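Local coordinates for putative GAF sensor protein (Burkholderia vietnamiensis, PDB 5HL6) that probably reduces free L-methionine-(R)-S-oxide using a GAF-domain fold, at residues Ala25-Gln30 / Ala50-Ser55; Gly63-Asp68 / Val84-Gly89; Pro39-Asn44 / His168-Ala173; Ala18-Leu23 / Arg149-Asp154. All blocks are in the same frame, centred on the assembly; numbering follows the deposited sequence.

Overall arrangement
All four contacts are partly buried, but their chemistry differs. Contacts 1 and 3 both use helix 41-55: contact 1 packs its C-terminal part on helix 20-35, with L27 and V52 buried and Q30 and S55 exposed, whereas contact 3 sets its start against helix 152-176 with a leucine-tryptophan touch and a bridging water. Contact 4 joins the beginnings of helices 20-35 and 152-176 through a lysine between two aspartates, placing buried R149 and D154 beside exposed E153. Contact 2 belongs to the sheet, on the opposite side of the chain's centre from contacts 1 and 4; it pairs aromatic packing with an arginine-aspartate bridge. Contacts 1, 2 and 3 also touch the second subunit.

Contact 1. Residues Ala25-Gln30 / Ala50-Ser55; sequences ATLAEQ and ALVYHS. With EDO (1,2-ethanediol), chain C.
L27 is the first residue of A25-Q30 to meet A50-S55, and both of its methyls take part. With CG anti to the backbone N (chi1 -168°), the branch reaches out between L51, V52 and S55. CD1 sits 3.9 Å from L51 CG, while CD2 lies 3.9 Å from S55 CB and, more loosely, beside V52. CD1 also comes within 3.4 Å of S55 OG; that hydroxyl is turned back on its own helix and donates to L51 O at 2.7 Å, so the polar atom beside the leucine is already satisfied. One turn further along, Q30 brings its CB to 4.1 Å from L51 CD2; L27 thus meets L51 at CG and CD1, Q30 at CD2. On Y53 a 1,2-ethanediol, probably from the crystallisation liquor, lies with C1 over one ring face and donates from O2 to Y53 O at 2.7 Å.

The two axes are 10.8 Å apart at closest and run 152° to each other, making helices 20-35 and 41-55 an antiparallel pair. L161 of helix 152-176 packs on both L27 and V52, and P81 of the second subunit covers L51.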
loop_
_atom_site.group_PDB
_atom_site.type_symbol
_atom_site.label_atom_id
_atom_site.label_comp_id
_atom_site.label_asym_id
_atom_site.label_seq_id
_atom_site.Cartn_x
_atom_site.Cartn_y
_atom_site.Cartn_z
ATOM N N ALA B 25 -6.956 2.539 21.165
ATOM C CA ALA B 25 -8.256 3.196 21.083
ATOM C C ALA B 25 -8.176 4.464 20.241
ATOM O O ALA B 25 -9.055 4.720 19.411
ATOM C CB ALA B 25 -8.775 3.507 22.489
ATOM N N THR B 26 -7.130 5.269 20.441
ATOM C CA THR B 26 -6.945 6.460 19.618
ATOM C C THR B 26 -6.770 6.093 18.148
ATOM O O THR B 26 -7.350 6.737 17.263
ATOM C CB THR B 26 -5.740 7.254 20.128
ATOM O OG1 THR B 26 -6.044 7.798 21.419
ATOM C CG2 THR B 26 -5.377 8.384 19.168
ATOM N N LEU B 27 -5.983 5.050 17.874
ATOM C CA LEU B 27 -5.744 4.628 16.498
ATOM C C LEU B 27 -7.017 4.090 15.846
ATOM O O LEU B 27 -7.235 4.304 14.646
ATOM C CB LEU B 27 -4.620 3.587 16.475
ATOM C CG LEU B 27 -3.999 3.203 15.133
ATOM C CD1 LEU B 27 -3.600 4.442 14.347
ATOM C CD2 LEU B 27 -2.787 2.299 15.344
ATOM N N ALA B 28 -7.883 3.433 16.626
ATOM C CA ALA B 28 -9.151 2.938 16.096
ATOM C C ALA B 28 -10.053 4.083 15.657
ATOM O O ALA B 28 -10.745 3.987 14.634
ATOM C CB ALA B 28 -9.856 2.080 17.147
ATOM N N GLU B 29 -10.075 5.170 16.426
ATOM C CA GLU B 29 -10.882 6.320 16.026
ATOM C C GLU B 29 -10.307 6.978 14.781
ATOM O O GLU B 29 -11.057 7.403 13.894
ATOM C CB GLU B 29 -10.984 7.327 17.172
ATOM C CG GLU B 29 -11.658 8.635 16.777
ATOM C CD GLU B 29 -13.075 8.448 16.230
ATOM O OE1 GLU B 29 -13.868 7.706 16.851
ATOM O OE2 GLU B 29 -13.395 9.047 15.176
ATOM N N GLN B 30 -8.976 7.065 14.691
ATOM C CA GLN B 30 -8.353 7.567 13.470
ATOM C C GLN B 30 -8.702 6.683 12.283
ATOM O O GLN B 30 -9.049 7.182 11.204
ATOM C CB GLN B 30 -6.839 7.638 13.633
ATOM C CG GLN B 30 -6.341 8.662 14.608
ATOM C CD GLN B 30 -4.840 8.621 14.708
ATOM O OE1 GLN B 30 -4.276 7.741 15.359
ATOM N NE2 GLN B 30 -4.175 9.556 14.040
ATOM N N ALA B 50 -1.284 1.972 5.668
ATOM C CA ALA B 50 -0.348 3.074 5.873
ATOM C C ALA B 50 -0.513 3.694 7.253
ATOM O O ALA B 50 0.474 4.029 7.918
ATOM C CB ALA B 50 -0.547 4.140 4.791
ATOM N N LEU B 51 -1.758 3.864 7.700
ATOM C CA LEU B 51 -2.000 4.510 8.983
ATOM C C LEU B 51 -1.430 3.682 10.132
ATOM O O LEU B 51 -0.718 4.204 10.999
ATOM C CB LEU B 51 -3.504 4.736 9.169
ATOM C CG LEU B 51 -3.916 5.157 10.575
ATOM C CD1 LEU B 51 -3.375 6.548 10.889
ATOM C CD2 LEU B 51 -5.438 5.120 10.697
ATOM N N VAL B 52 -1.725 2.384 10.150
ATOM C CA VAL B 52 -1.263 1.555 11.258
ATOM C C VAL B 52 0.250 1.448 11.254
ATOM O O VAL B 52 0.893 1.573 12.305
ATOM C CB VAL B 52 -1.932 0.172 11.210
ATOM C CG1 VAL B 52 -1.406 -0.705 12.345
ATOM C CG2 VAL B 52 -3.456 0.338 11.295
ATOM N N TYR B 53 0.841 1.219 10.076
ATOM C CA TYR B 53 2.284 1.041 9.991
ATOM C C TYR B 53 3.017 2.266 10.519
ATOM O O TYR B 53 4.059 2.146 11.174
ATOM C CB TYR B 53 2.684 0.753 8.544
ATOM C CG TYR B 53 4.152 0.477 8.342
ATOM C CD1 TYR B 53 4.681 -0.780 8.618
ATOM C CD2 TYR B 53 5.011 1.463 7.867
ATOM C CE1 TYR B 53 6.020 -1.042 8.430
ATOM C CE2 TYR B 53 6.360 1.206 7.675
ATOM C CZ TYR B 53 6.855 -0.052 7.956
ATOM O OH TYR B 53 8.198 -0.327 7.770
ATOM N N HIS B 54 2.477 3.454 10.278
ATOM C CA HIS B 54 3.207 4.646 10.672
ATOM C C HIS B 54 2.817 5.151 12.051
ATOM O O HIS B 54 3.444 6.086 12.547
ATOM C CB HIS B 54 3.051 5.727 9.597
ATOM C CG HIS B 54 3.884 5.452 8.379
ATOM N ND1 HIS B 54 3.399 4.778 7.280
ATOM C CD2 HIS B 54 5.194 5.688 8.127
ATOM C CE1 HIS B 54 4.365 4.646 6.386
ATOM N NE2 HIS B 54 5.464 5.186 6.876
ATOM N N SER B 55 1.851 4.508 12.711
ATOM C CA SER B 55 1.470 4.897 14.064
ATOM C C SER B 55 2.096 4.039 15.157
ATOM O O SER B 55 2.144 4.483 16.308
ATOM C CB SER B 55 -0.056 4.854 14.211
ATOM O OG SER B 55 -0.668 5.680 13.231
HETATM C C1 EDO C . 7.335 1.361 11.187
HETATM O O1 EDO C . 7.535 1.082 12.581
HETATM C C2 EDO C . 7.315 2.868 10.950
HETATM O O2 EDO C . 6.327 3.463 11.803
#

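Contact 2. Residues Gly63-Asp68 / Val84-Gly89; sequences GFYFFD and VRIALG
One face of the Y65 ring carries the I86 CD1 methyl, 3.9 Å from the ring centroid and 24° off the normal, a CH-pi contact; at the ring's edge, near its plane, stands V84 O. The F67 ring is approached obliquely by L88, whose CD1 is 4.0 Å from F67 CE1. The third flat group, the R85 guanidinium, receives D68 OD2 and a water at its edge. The contact lies at one end of the antiparallel sheet of the GAF fold, with D68, V84 and L88 just off its strands. Strands 61-67 and 85-86 flank strand 72-77 without being neighbours themselves, so Y65 CA and R85 CA are 8.3 Å apart and the meeting is between side chains. C117, which forms a disulfide with C83, touches both Y65 and I86, placing the apolar half beside the cysteines of this probable reductase.

In the polar half, R85 extends its chain so that NH1 forms a salt bridge to D68 OD2 at 3.3 Å, nearly straight at 163°, although OD2 is met from above the carboxylate plane. Both ends have other holds: D68 OD1 accepts from T70 N and E71 N, R85 NE pairs with E38 of the second subunit, and NH1 is shared with E71. A water completes the link, donating to D68 OD2 and accepting from R85 NH2, both at 2.7 Å.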
loop_
_atom_site.group_PDB
_atom_site.type_symbol
_atom_site.label_atom_id
_atom_site.label_comp_id
_atom_site.label_asym_id
_atom_site.label_seq_id
_atom_site.Cartn_x
_atom_site.Cartn_y
_atom_site.Cartn_z
ATOM N N GLY B 63 -0.036 -5.236 6.507
ATOM C CA GLY B 63 -0.884 -5.243 5.331
ATOM C C GLY B 63 -1.821 -6.432 5.306
ATOM O O GLY B 63 -1.871 -7.242 6.241
ATOM N N PHE B 64 -2.546 -6.533 4.191
ATOM C CA PHE B 64 -3.631 -7.487 4.001
ATOM C C PHE B 64 -3.235 -8.608 3.049
ATOM O O PHE B 64 -2.504 -8.387 2.083
ATOM C CB PHE B 64 -4.857 -6.785 3.400
ATOM C CG PHE B 64 -5.491 -5.779 4.307
ATOM C CD1 PHE B 64 -6.474 -6.166 5.207
ATOM C CD2 PHE B 64 -5.125 -4.445 4.245
ATOM C CE1 PHE B 64 -7.076 -5.245 6.048
ATOM C CE2 PHE B 64 -5.732 -3.510 5.068
ATOM C CZ PHE B 64 -6.709 -3.916 5.981
ATOM N N TYR B 65 -3.756 -9.809 3.304
ATOM C CA TYR B 65 -3.918 -10.832 2.277
ATOM C C TYR B 65 -5.410 -11.078 2.143
ATOM O O TYR B 65 -6.115 -11.200 3.155
ATOM C CB TYR B 65 -3.189 -12.155 2.603
ATOM C CG TYR B 65 -1.683 -12.059 2.612
ATOM C CD1 TYR B 65 -0.929 -12.509 1.536
ATOM C CD2 TYR B 65 -1.010 -11.534 3.708
ATOM C CE1 TYR B 65 0.453 -12.421 1.548
ATOM C CE2 TYR B 65 0.358 -11.439 3.732
ATOM C CZ TYR B 65 1.094 -11.875 2.651
ATOM O OH TYR B 65 2.469 -11.770 2.682
ATOM N N PHE B 66 -5.901 -11.116 0.911
ATOM C CA PHE B 66 -7.323 -11.306 0.664
ATOM C C PHE B 66 -7.569 -12.698 0.097
ATOM O O PHE B 66 -6.859 -13.145 -0.812
ATOM C CB PHE B 66 -7.862 -10.218 -0.272
ATOM C CG PHE B 66 -7.953 -8.869 0.387
ATOM C CD1 PHE B 66 -8.792 -8.681 1.478
ATOM C CD2 PHE B 66 -7.197 -7.800 -0.065
ATOM C CE1 PHE B 66 -8.879 -7.453 2.115
ATOM C CE2 PHE B 66 -7.284 -6.556 0.565
ATOM C CZ PHE B 66 -8.130 -6.388 1.653
ATOM N N PHE B 67 -8.568 -13.376 0.650
ATOM C CA PHE B 67 -8.979 -14.689 0.178
ATOM C C PHE B 67 -9.669 -14.562 -1.175
ATOM O O PHE B 67 -10.647 -13.816 -1.312
ATOM C CB PHE B 67 -9.910 -15.321 1.206
ATOM C CG PHE B 67 -10.220 -16.756 0.942
ATOM C CD1 PHE B 67 -9.201 -17.700 0.885
ATOM C CD2 PHE B 67 -11.528 -17.175 0.783
ATOM C CE1 PHE B 67 -9.489 -19.042 0.653
ATOM C CE2 PHE B 67 -11.822 -18.513 0.557
ATOM C CZ PHE B 67 -10.798 -19.446 0.486
ATOM N N ASP B 68 -9.166 -15.283 -2.182
ATOM C CA ASP B 68 -9.741 -15.216 -3.519
ATOM C C ASP B 68 -10.722 -16.353 -3.788
ATOM O O ASP B 68 -11.056 -16.620 -4.944
ATOM C CB ASP B 68 -8.636 -15.183 -4.580
ATOM C CG ASP B 68 -7.950 -16.534 -4.790
ATOM O OD1 ASP B 68 -8.164 -17.481 -4.000
ATOM O OD2 ASP B 68 -7.175 -16.637 -5.765
ATOM N N VAL B 84 3.282 -13.555 -2.067
ATOM C CA VAL B 84 2.241 -13.123 -2.996
ATOM C C VAL B 84 0.992 -13.980 -2.854
ATOM O O VAL B 84 -0.113 -13.459 -2.696
ATOM C CB VAL B 84 2.775 -13.138 -4.445
ATOM C CG1 VAL B 84 1.757 -12.528 -5.392
ATOM C CG2 VAL B 84 4.101 -12.390 -4.528
ATOM N N ARG B 85 1.153 -15.300 -2.884
ATOM C CA ARG B 85 0.057 -16.236 -2.672
ATOM C C ARG B 85 0.389 -17.178 -1.527
ATOM O O ARG B 85 1.517 -17.676 -1.424
ATOM C CB ARG B 85 -0.242 -17.034 -3.944
ATOM C CG ARG B 85 -0.950 -16.185 -4.974
ATOM C CD ARG B 85 -1.208 -16.873 -6.300
ATOM N NE ARG B 85 -1.966 -15.937 -7.118
ATOM C CZ ARG B 85 -3.294 -15.879 -7.130
ATOM N NH1 ARG B 85 -3.990 -16.752 -6.411
ATOM N NH2 ARG B 85 -3.922 -14.964 -7.869
ATOM N N ILE B 86 -0.601 -17.426 -0.670
ATOM C CA ILE B 86 -0.441 -18.311 0.482
ATOM C C ILE B 86 -1.625 -19.272 0.527
ATOM O O ILE B 86 -2.782 -18.837 0.591
ATOM C CB ILE B 86 -0.330 -17.528 1.801
ATOM C CG1 ILE B 86 0.867 -16.581 1.764
ATOM C CG2 ILE B 86 -0.186 -18.473 2.982
ATOM C CD1 ILE B 86 0.911 -15.630 2.926
ATOM N N ALA B 87 -1.334 -20.575 0.504
ATOM C CA ALA B 87 -2.376 -21.583 0.605
ATOM C C ALA B 87 -2.938 -21.624 2.021
ATOM O O ALA B 87 -2.239 -21.338 2.997
ATOM C CB ALA B 87 -1.832 -22.961 0.226
ATOM N N LEU B 88 -4.219 -21.975 2.122
ATOM C CA LEU B 88 -4.820 -22.239 3.423
ATOM C C LEU B 88 -3.974 -23.245 4.194
ATOM O O LEU B 88 -3.541 -24.261 3.642
ATOM C CB LEU B 88 -6.247 -22.762 3.248
ATOM C CG LEU B 88 -7.315 -21.721 2.858
ATOM C CD1 LEU B 88 -8.680 -22.363 2.715
ATOM C CD2 LEU B 88 -7.373 -20.551 3.846
ATOM N N GLY B 89 -3.720 -22.941 5.467
ATOM C CA GLY B 89 -2.946 -23.815 6.321
ATOM C C GLY B 89 -1.442 -23.658 6.242
ATOM O O GLY B 89 -0.733 -24.269 7.049
HETATM O O HOH W 1 -6.668 -14.960 -7.784
#

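Contact 3. Residues Pro39-Asn44 / His168-Ala173; sequences PDLIAN and HAWQKA
Two torsions steer P39-N44 onto H168-A173. In L41, chi1 of 175° sets CG anti to the backbone N and brings both methyls up against W170; in N44, chi1 of -72° keeps CG beside its own N, with the side chain next to A169. L41 CD2 consequently rests 3.6 Å from W170 CD1, meeting the indole obliquely, and L41 CD1 lies beside the W170 CA. N44 CB and ND2 both lie 3.8 Å from A169 CB, the methyl meeting the amide at a slant.

Between the two segments the polar link runs through a water. It accepts from N44 ND2 at 3.0 Å and donates to P39 O at 2.9 Å and to A169 O at 3.0 Å, joining the two segments where they do not bond directly. N44 ND2 also donates to E38 O. K172 curls back to H168 O, NZ to O 3.0 Å; NZ gives a further bond to E38 O. Thus E38 O gathers the N44 amide and the K172 ammonium from the two helices. Before the first helical residue, D40 acts as N-cap, its OD2 accepting from A43 N at 2.9 Å through the anti lone pair.

The contact seats the start of helix 41-55 on the C-terminal part of helix 152-176, which includes a wider pi-type turn at 168-170. F165 of the latter helix also touches L41, V35 of helix 20-35 packs on N44, and I42 meets I42 of the second subunit.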
loop_
_atom_site.group_PDB
_atom_site.type_symbol
_atom_site.label_atom_id
_atom_site.label_comp_id
_atom_site.label_asym_id
_atom_site.label_seq_id
_atom_site.Cartn_x
_atom_site.Cartn_y
_atom_site.Cartn_z
ATOM N N PRO B 39 -15.873 5.287 -0.298
ATOM C CA PRO B 39 -16.515 4.029 -0.707
ATOM C C PRO B 39 -15.546 2.955 -1.179
ATOM O O PRO B 39 -15.852 1.767 -1.051
ATOM C CB PRO B 39 -17.452 4.466 -1.843
ATOM C CG PRO B 39 -16.883 5.739 -2.335
ATOM C CD PRO B 39 -16.295 6.417 -1.139
ATOM N N ASP B 40 -14.383 3.340 -1.718
ATOM C CA ASP B 40 -13.524 2.385 -2.407
ATOM C C ASP B 40 -12.763 1.509 -1.417
ATOM O O ASP B 40 -12.010 2.010 -0.574
ATOM C CB ASP B 40 -12.546 3.100 -3.334
ATOM C CG ASP B 40 -11.819 2.132 -4.238
ATOM O OD1 ASP B 40 -12.374 1.810 -5.312
ATOM O OD2 ASP B 40 -10.710 1.687 -3.861
ATOM N N LEU B 41 -12.928 0.191 -1.561
ATOM C CA LEU B 41 -12.383 -0.761 -0.597
ATOM C C LEU B 41 -10.861 -0.820 -0.676
ATOM O O LEU B 41 -10.180 -0.856 0.351
ATOM C CB LEU B 41 -12.981 -2.139 -0.856
ATOM C CG LEU B 41 -12.404 -3.257 0.020
ATOM C CD1 LEU B 41 -12.678 -2.957 1.497
ATOM C CD2 LEU B 41 -12.969 -4.630 -0.377
ATOM N N ILE B 42 -10.314 -0.815 -1.887
ATOM C CA ILE B 42 -8.864 -0.902 -2.044
ATOM C C ILE B 42 -8.195 0.354 -1.498
ATOM O O ILE B 42 -7.164 0.276 -0.824
ATOM C CB ILE B 42 -8.518 -1.166 -3.518
ATOM C CG1 ILE B 42 -8.967 -2.575 -3.906
ATOM C CG2 ILE B 42 -7.009 -0.983 -3.781
ATOM C CD1 ILE B 42 -8.264 -3.658 -3.105
ATOM N N ALA B 43 -8.801 1.526 -1.730
ATOM C CA ALA B 43 -8.281 2.763 -1.152
ATOM C C ALA B 43 -8.263 2.684 0.370
ATOM O O ALA B 43 -7.279 3.071 1.015
ATOM C CB ALA B 43 -9.135 3.962 -1.604
ATOM N N ASN B 44 -9.355 2.205 0.968
ATOM C CA ASN B 44 -9.392 2.098 2.424
ATOM C C ASN B 44 -8.362 1.095 2.934
ATOM O O ASN B 44 -7.702 1.344 3.947
ATOM C CB ASN B 44 -10.804 1.730 2.895
ATOM C CG ASN B 44 -11.763 2.887 2.746
ATOM O OD1 ASN B 44 -11.375 4.047 2.925
ATOM N ND2 ASN B 44 -13.005 2.593 2.398
ATOM N N HIS B 168 -16.369 -0.631 8.901
ATOM C CA HIS B 168 -16.541 0.683 8.281
ATOM C C HIS B 168 -15.944 0.779 6.883
ATOM O O HIS B 168 -16.052 1.836 6.246
ATOM C CB HIS B 168 -15.954 1.771 9.188
ATOM C CG HIS B 168 -16.676 1.919 10.494
ATOM N ND1 HIS B 168 -17.725 2.797 10.670
ATOM C CD2 HIS B 168 -16.510 1.289 11.682
ATOM C CE1 HIS B 168 -18.166 2.709 11.913
ATOM N NE2 HIS B 168 -17.448 1.800 12.548
ATOM N N ALA B 169 -15.321 -0.287 6.383
ATOM C CA ALA B 169 -14.896 -0.310 4.989
ATOM C C ALA B 169 -15.451 -1.528 4.266
ATOM O O ALA B 169 -16.158 -1.368 3.267
ATOM C CB ALA B 169 -13.362 -0.264 4.870
ATOM N N TRP B 170 -15.165 -2.744 4.740
ATOM C CA TRP B 170 -15.510 -3.923 3.952
ATOM C C TRP B 170 -17.009 -4.194 3.984
ATOM O O TRP B 170 -17.655 -4.278 2.929
ATOM C CB TRP B 170 -14.736 -5.151 4.442
ATOM C CG TRP B 170 -14.863 -6.297 3.484
ATOM C CD1 TRP B 170 -13.992 -6.629 2.482
ATOM C CD2 TRP B 170 -15.930 -7.252 3.417
ATOM N NE1 TRP B 170 -14.446 -7.734 1.805
ATOM C CE2 TRP B 170 -15.632 -8.138 2.360
ATOM C CE3 TRP B 170 -17.097 -7.459 4.163
ATOM C CZ2 TRP B 170 -16.463 -9.211 2.022
ATOM C CZ3 TRP B 170 -17.933 -8.514 3.814
ATOM C CH2 TRP B 170 -17.605 -9.384 2.757
ATOM N N GLN B 171 -17.574 -4.370 5.187
ATOM C CA GLN B 171 -18.997 -4.691 5.304
ATOM C C GLN B 171 -19.863 -3.554 4.784
ATOM O O GLN B 171 -20.935 -3.790 4.215
ATOM C CB GLN B 171 -19.356 -4.992 6.753
ATOM C CG GLN B 171 -20.701 -5.716 6.911
ATOM C CD GLN B 171 -20.613 -7.173 6.489
ATOM O OE1 GLN B 171 -19.780 -7.928 7.003
ATOM N NE2 GLN B 171 -21.482 -7.584 5.564
ATOM N N LYS B 172 -19.426 -2.312 5.008
ATOM C CA LYS B 172 -20.108 -1.152 4.436
ATOM C C LYS B 172 -20.255 -1.289 2.922
ATOM O O LYS B 172 -21.343 -1.088 2.368
ATOM C CB LYS B 172 -19.338 0.123 4.792
ATOM C CG LYS B 172 -19.740 1.360 3.982
ATOM C CD LYS B 172 -18.846 2.565 4.284
ATOM C CE LYS B 172 -17.571 2.584 3.420
ATOM N NZ LYS B 172 -16.561 3.578 3.920
ATOM N N ALA B 173 -19.166 -1.645 2.232
ATOM C CA ALA B 173 -19.254 -1.772 0.779
ATOM C C ALA B 173 -20.102 -2.977 0.385
ATOM O O ALA B 173 -20.935 -2.889 -0.526
ATOM C CB ALA B 173 -17.856 -1.876 0.161
HETATM O O HOH W 2 -14.885 0.544 1.383
#

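Contact 4. Residues Ala18-Leu23 / Arg149-Asp154; sequences ASKAEL and RFDDED
K20 stretches from helix 20-35 across the side of E153 to an acidic pair, D151 and D154. Its CB lies 4.0 Å from E153 CD, CG is 4.1 Å from E153 OE1, and further along CD passes 3.7 Å from E153 CB, the two chains slanting past each other with aliphatic carbons in touch. Being extended beyond CG, the lysine then brings CE near both aspartates and its ammonium between them. NZ donates to D151 OD2 at 2.8 Å, coming from above the carboxylate plane (52° out of it). It also bridges to D154 OD2, but that separation is modelled so short that its exact length is doubtful. A water takes a third bond from NZ, at 2.9 Å, and hands it on to R149 O.

R149 adds a second positive group, its NH1 4.3 Å from K20 NZ, while its NE is held by D57 O. K20 and R149 thus both approach D154, R149 only at long range. D154 OD1 accepts from Y24 OH as well, tying it to helix 20-35 a second time.

The aspartates are fixed by each other's backbone: D154 N donates to D151 OD1 at 3.1 Å, and D151 N to the anti lone pair of D154 OD2 at 3.1 Å. This reciprocal pair is a capping box at the N-terminus of helix 152-176, and its two carboxylates also anchor the salt-bridge network of K20 and R149.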
loop_
_atom_site.group_PDB
_atom_site.type_symbol
_atom_site.label_atom_id
_atom_site.label_comp_id
_atom_site.label_asym_id
_atom_site.label_seq_id
_atom_site.Cartn_x
_atom_site.Cartn_y
_atom_site.Cartn_z
ATOM N N ALA B 18 0.828 7.253 26.839
ATOM C CA ALA B 18 -0.374 6.444 26.928
ATOM C C ALA B 18 -0.039 4.958 26.979
ATOM O O ALA B 18 1.005 4.511 26.490
ATOM C CB ALA B 18 -1.289 6.720 25.738
ATOM N N SER B 19 -0.947 4.193 27.573
ATOM C CA SER B 19 -0.826 2.748 27.606
ATOM C C SER B 19 -1.186 2.162 26.244
ATOM O O SER B 19 -1.686 2.854 25.350
ATOM C CB SER B 19 -1.726 2.167 28.691
ATOM O OG SER B 19 -3.073 2.539 28.464
ATOM N N LYS B 20 -0.930 0.859 26.092
ATOM C CA LYS B 20 -1.283 0.190 24.843
ATOM C C LYS B 20 -2.775 0.310 24.560
ATOM O O LYS B 20 -3.183 0.534 23.413
ATOM C CB LYS B 20 -0.864 -1.279 24.889
ATOM C CG LYS B 20 0.619 -1.504 24.709
ATOM C CD LYS B 20 0.926 -2.948 24.347
ATOM C CE LYS B 20 2.411 -3.131 24.080
ATOM N NZ LYS B 20 2.723 -4.488 23.562
ATOM N N ALA B 21 -3.604 0.175 25.597
ATOM C CA ALA B 21 -5.048 0.231 25.406
ATOM C C ALA B 21 -5.481 1.597 24.887
ATOM O O ALA B 21 -6.281 1.693 23.949
ATOM C CB ALA B 21 -5.760 -0.103 26.718
ATOM N N GLU B 22 -4.949 2.668 25.481
ATOM C CA GLU B 22 -5.321 4.012 25.048
ATOM C C GLU B 22 -4.819 4.299 23.640
ATOM O O GLU B 22 -5.545 4.882 22.823
ATOM C CB GLU B 22 -4.783 5.046 26.034
ATOM C CG GLU B 22 -5.475 5.018 27.385
ATOM C CD GLU B 22 -4.737 5.823 28.430
ATOM O OE1 GLU B 22 -3.498 5.936 28.325
ATOM O OE2 GLU B 22 -5.395 6.349 29.353
ATOM N N LEU B 23 -3.584 3.887 23.331
ATOM C CA LEU B 23 -3.036 4.135 22.001
ATOM C C LEU B 23 -3.838 3.412 20.926
ATOM O O LEU B 23 -4.140 3.989 19.875
ATOM C CB LEU B 23 -1.563 3.720 21.952
ATOM N N ARG B 149 7.574 -8.586 20.081
ATOM C CA ARG B 149 7.056 -7.223 20.023
ATOM C C ARG B 149 5.570 -7.161 20.373
ATOM O O ARG B 149 5.102 -6.136 20.885
ATOM C CB ARG B 149 7.312 -6.638 18.632
ATOM C CG ARG B 149 6.433 -5.451 18.220
ATOM C CD ARG B 149 6.881 -4.156 18.868
ATOM N NE ARG B 149 6.137 -2.997 18.368
ATOM C CZ ARG B 149 4.955 -2.607 18.835
ATOM N NH1 ARG B 149 4.366 -3.292 19.808
ATOM N NH2 ARG B 149 4.360 -1.531 18.331
ATOM N N PHE B 150 4.822 -8.238 20.132
ATOM C CA PHE B 150 3.374 -8.251 20.306
ATOM C C PHE B 150 2.984 -9.139 21.483
ATOM O O PHE B 150 3.355 -10.318 21.532
ATOM C CB PHE B 150 2.675 -8.729 19.029
ATOM C CG PHE B 150 3.105 -7.989 17.791
ATOM C CD1 PHE B 150 2.708 -6.678 17.581
ATOM C CD2 PHE B 150 3.911 -8.602 16.840
ATOM C CE1 PHE B 150 3.107 -5.993 16.445
ATOM C CE2 PHE B 150 4.318 -7.920 15.705
ATOM C CZ PHE B 150 3.914 -6.617 15.508
ATOM N N ASP B 151 2.229 -8.571 22.422
ATOM C CA ASP B 151 1.673 -9.296 23.552
ATOM C C ASP B 151 0.153 -9.327 23.429
ATOM O O ASP B 151 -0.421 -8.918 22.412
ATOM C CB ASP B 151 2.135 -8.670 24.874
ATOM C CG ASP B 151 1.771 -7.192 24.996
ATOM O OD1 ASP B 151 0.699 -6.776 24.502
ATOM O OD2 ASP B 151 2.562 -6.441 25.605
ATOM N N ASP B 152 -0.512 -9.797 24.487
ATOM C CA ASP B 152 -1.961 -9.934 24.414
ATOM C C ASP B 152 -2.671 -8.590 24.302
ATOM O O ASP B 152 -3.801 -8.541 23.798
ATOM C CB ASP B 152 -2.488 -10.701 25.623
ATOM C CG ASP B 152 -3.864 -11.272 25.375
ATOM O OD1 ASP B 152 -4.036 -11.960 24.343
ATOM O OD2 ASP B 152 -4.778 -11.007 26.187
ATOM N N GLU B 153 -2.042 -7.503 24.761
ATOM C CA GLU B 153 -2.617 -6.177 24.552
ATOM C C GLU B 153 -2.560 -5.786 23.084
ATOM O O GLU B 153 -3.501 -5.178 22.562
ATOM C CB GLU B 153 -1.889 -5.140 25.406
ATOM C CG GLU B 153 -2.253 -5.154 26.876
ATOM C CD GLU B 153 -1.580 -4.030 27.638
ATOM O OE1 GLU B 153 -0.336 -4.056 27.762
ATOM O OE2 GLU B 153 -2.293 -3.110 28.097
ATOM N N ASP B 154 -1.461 -6.121 22.402
ATOM C CA ASP B 154 -1.410 -5.917 20.958
ATOM C C ASP B 154 -2.414 -6.814 20.253
ATOM O O ASP B 154 -3.017 -6.416 19.248
ATOM C CB ASP B 154 -0.001 -6.182 20.426
ATOM C CG ASP B 154 1.006 -5.174 20.920
ATOM O OD1 ASP B 154 0.857 -3.983 20.572
ATOM O OD2 ASP B 154 1.948 -5.574 21.647
HETATM O O HOH W 3 5.511 -3.963 22.899
#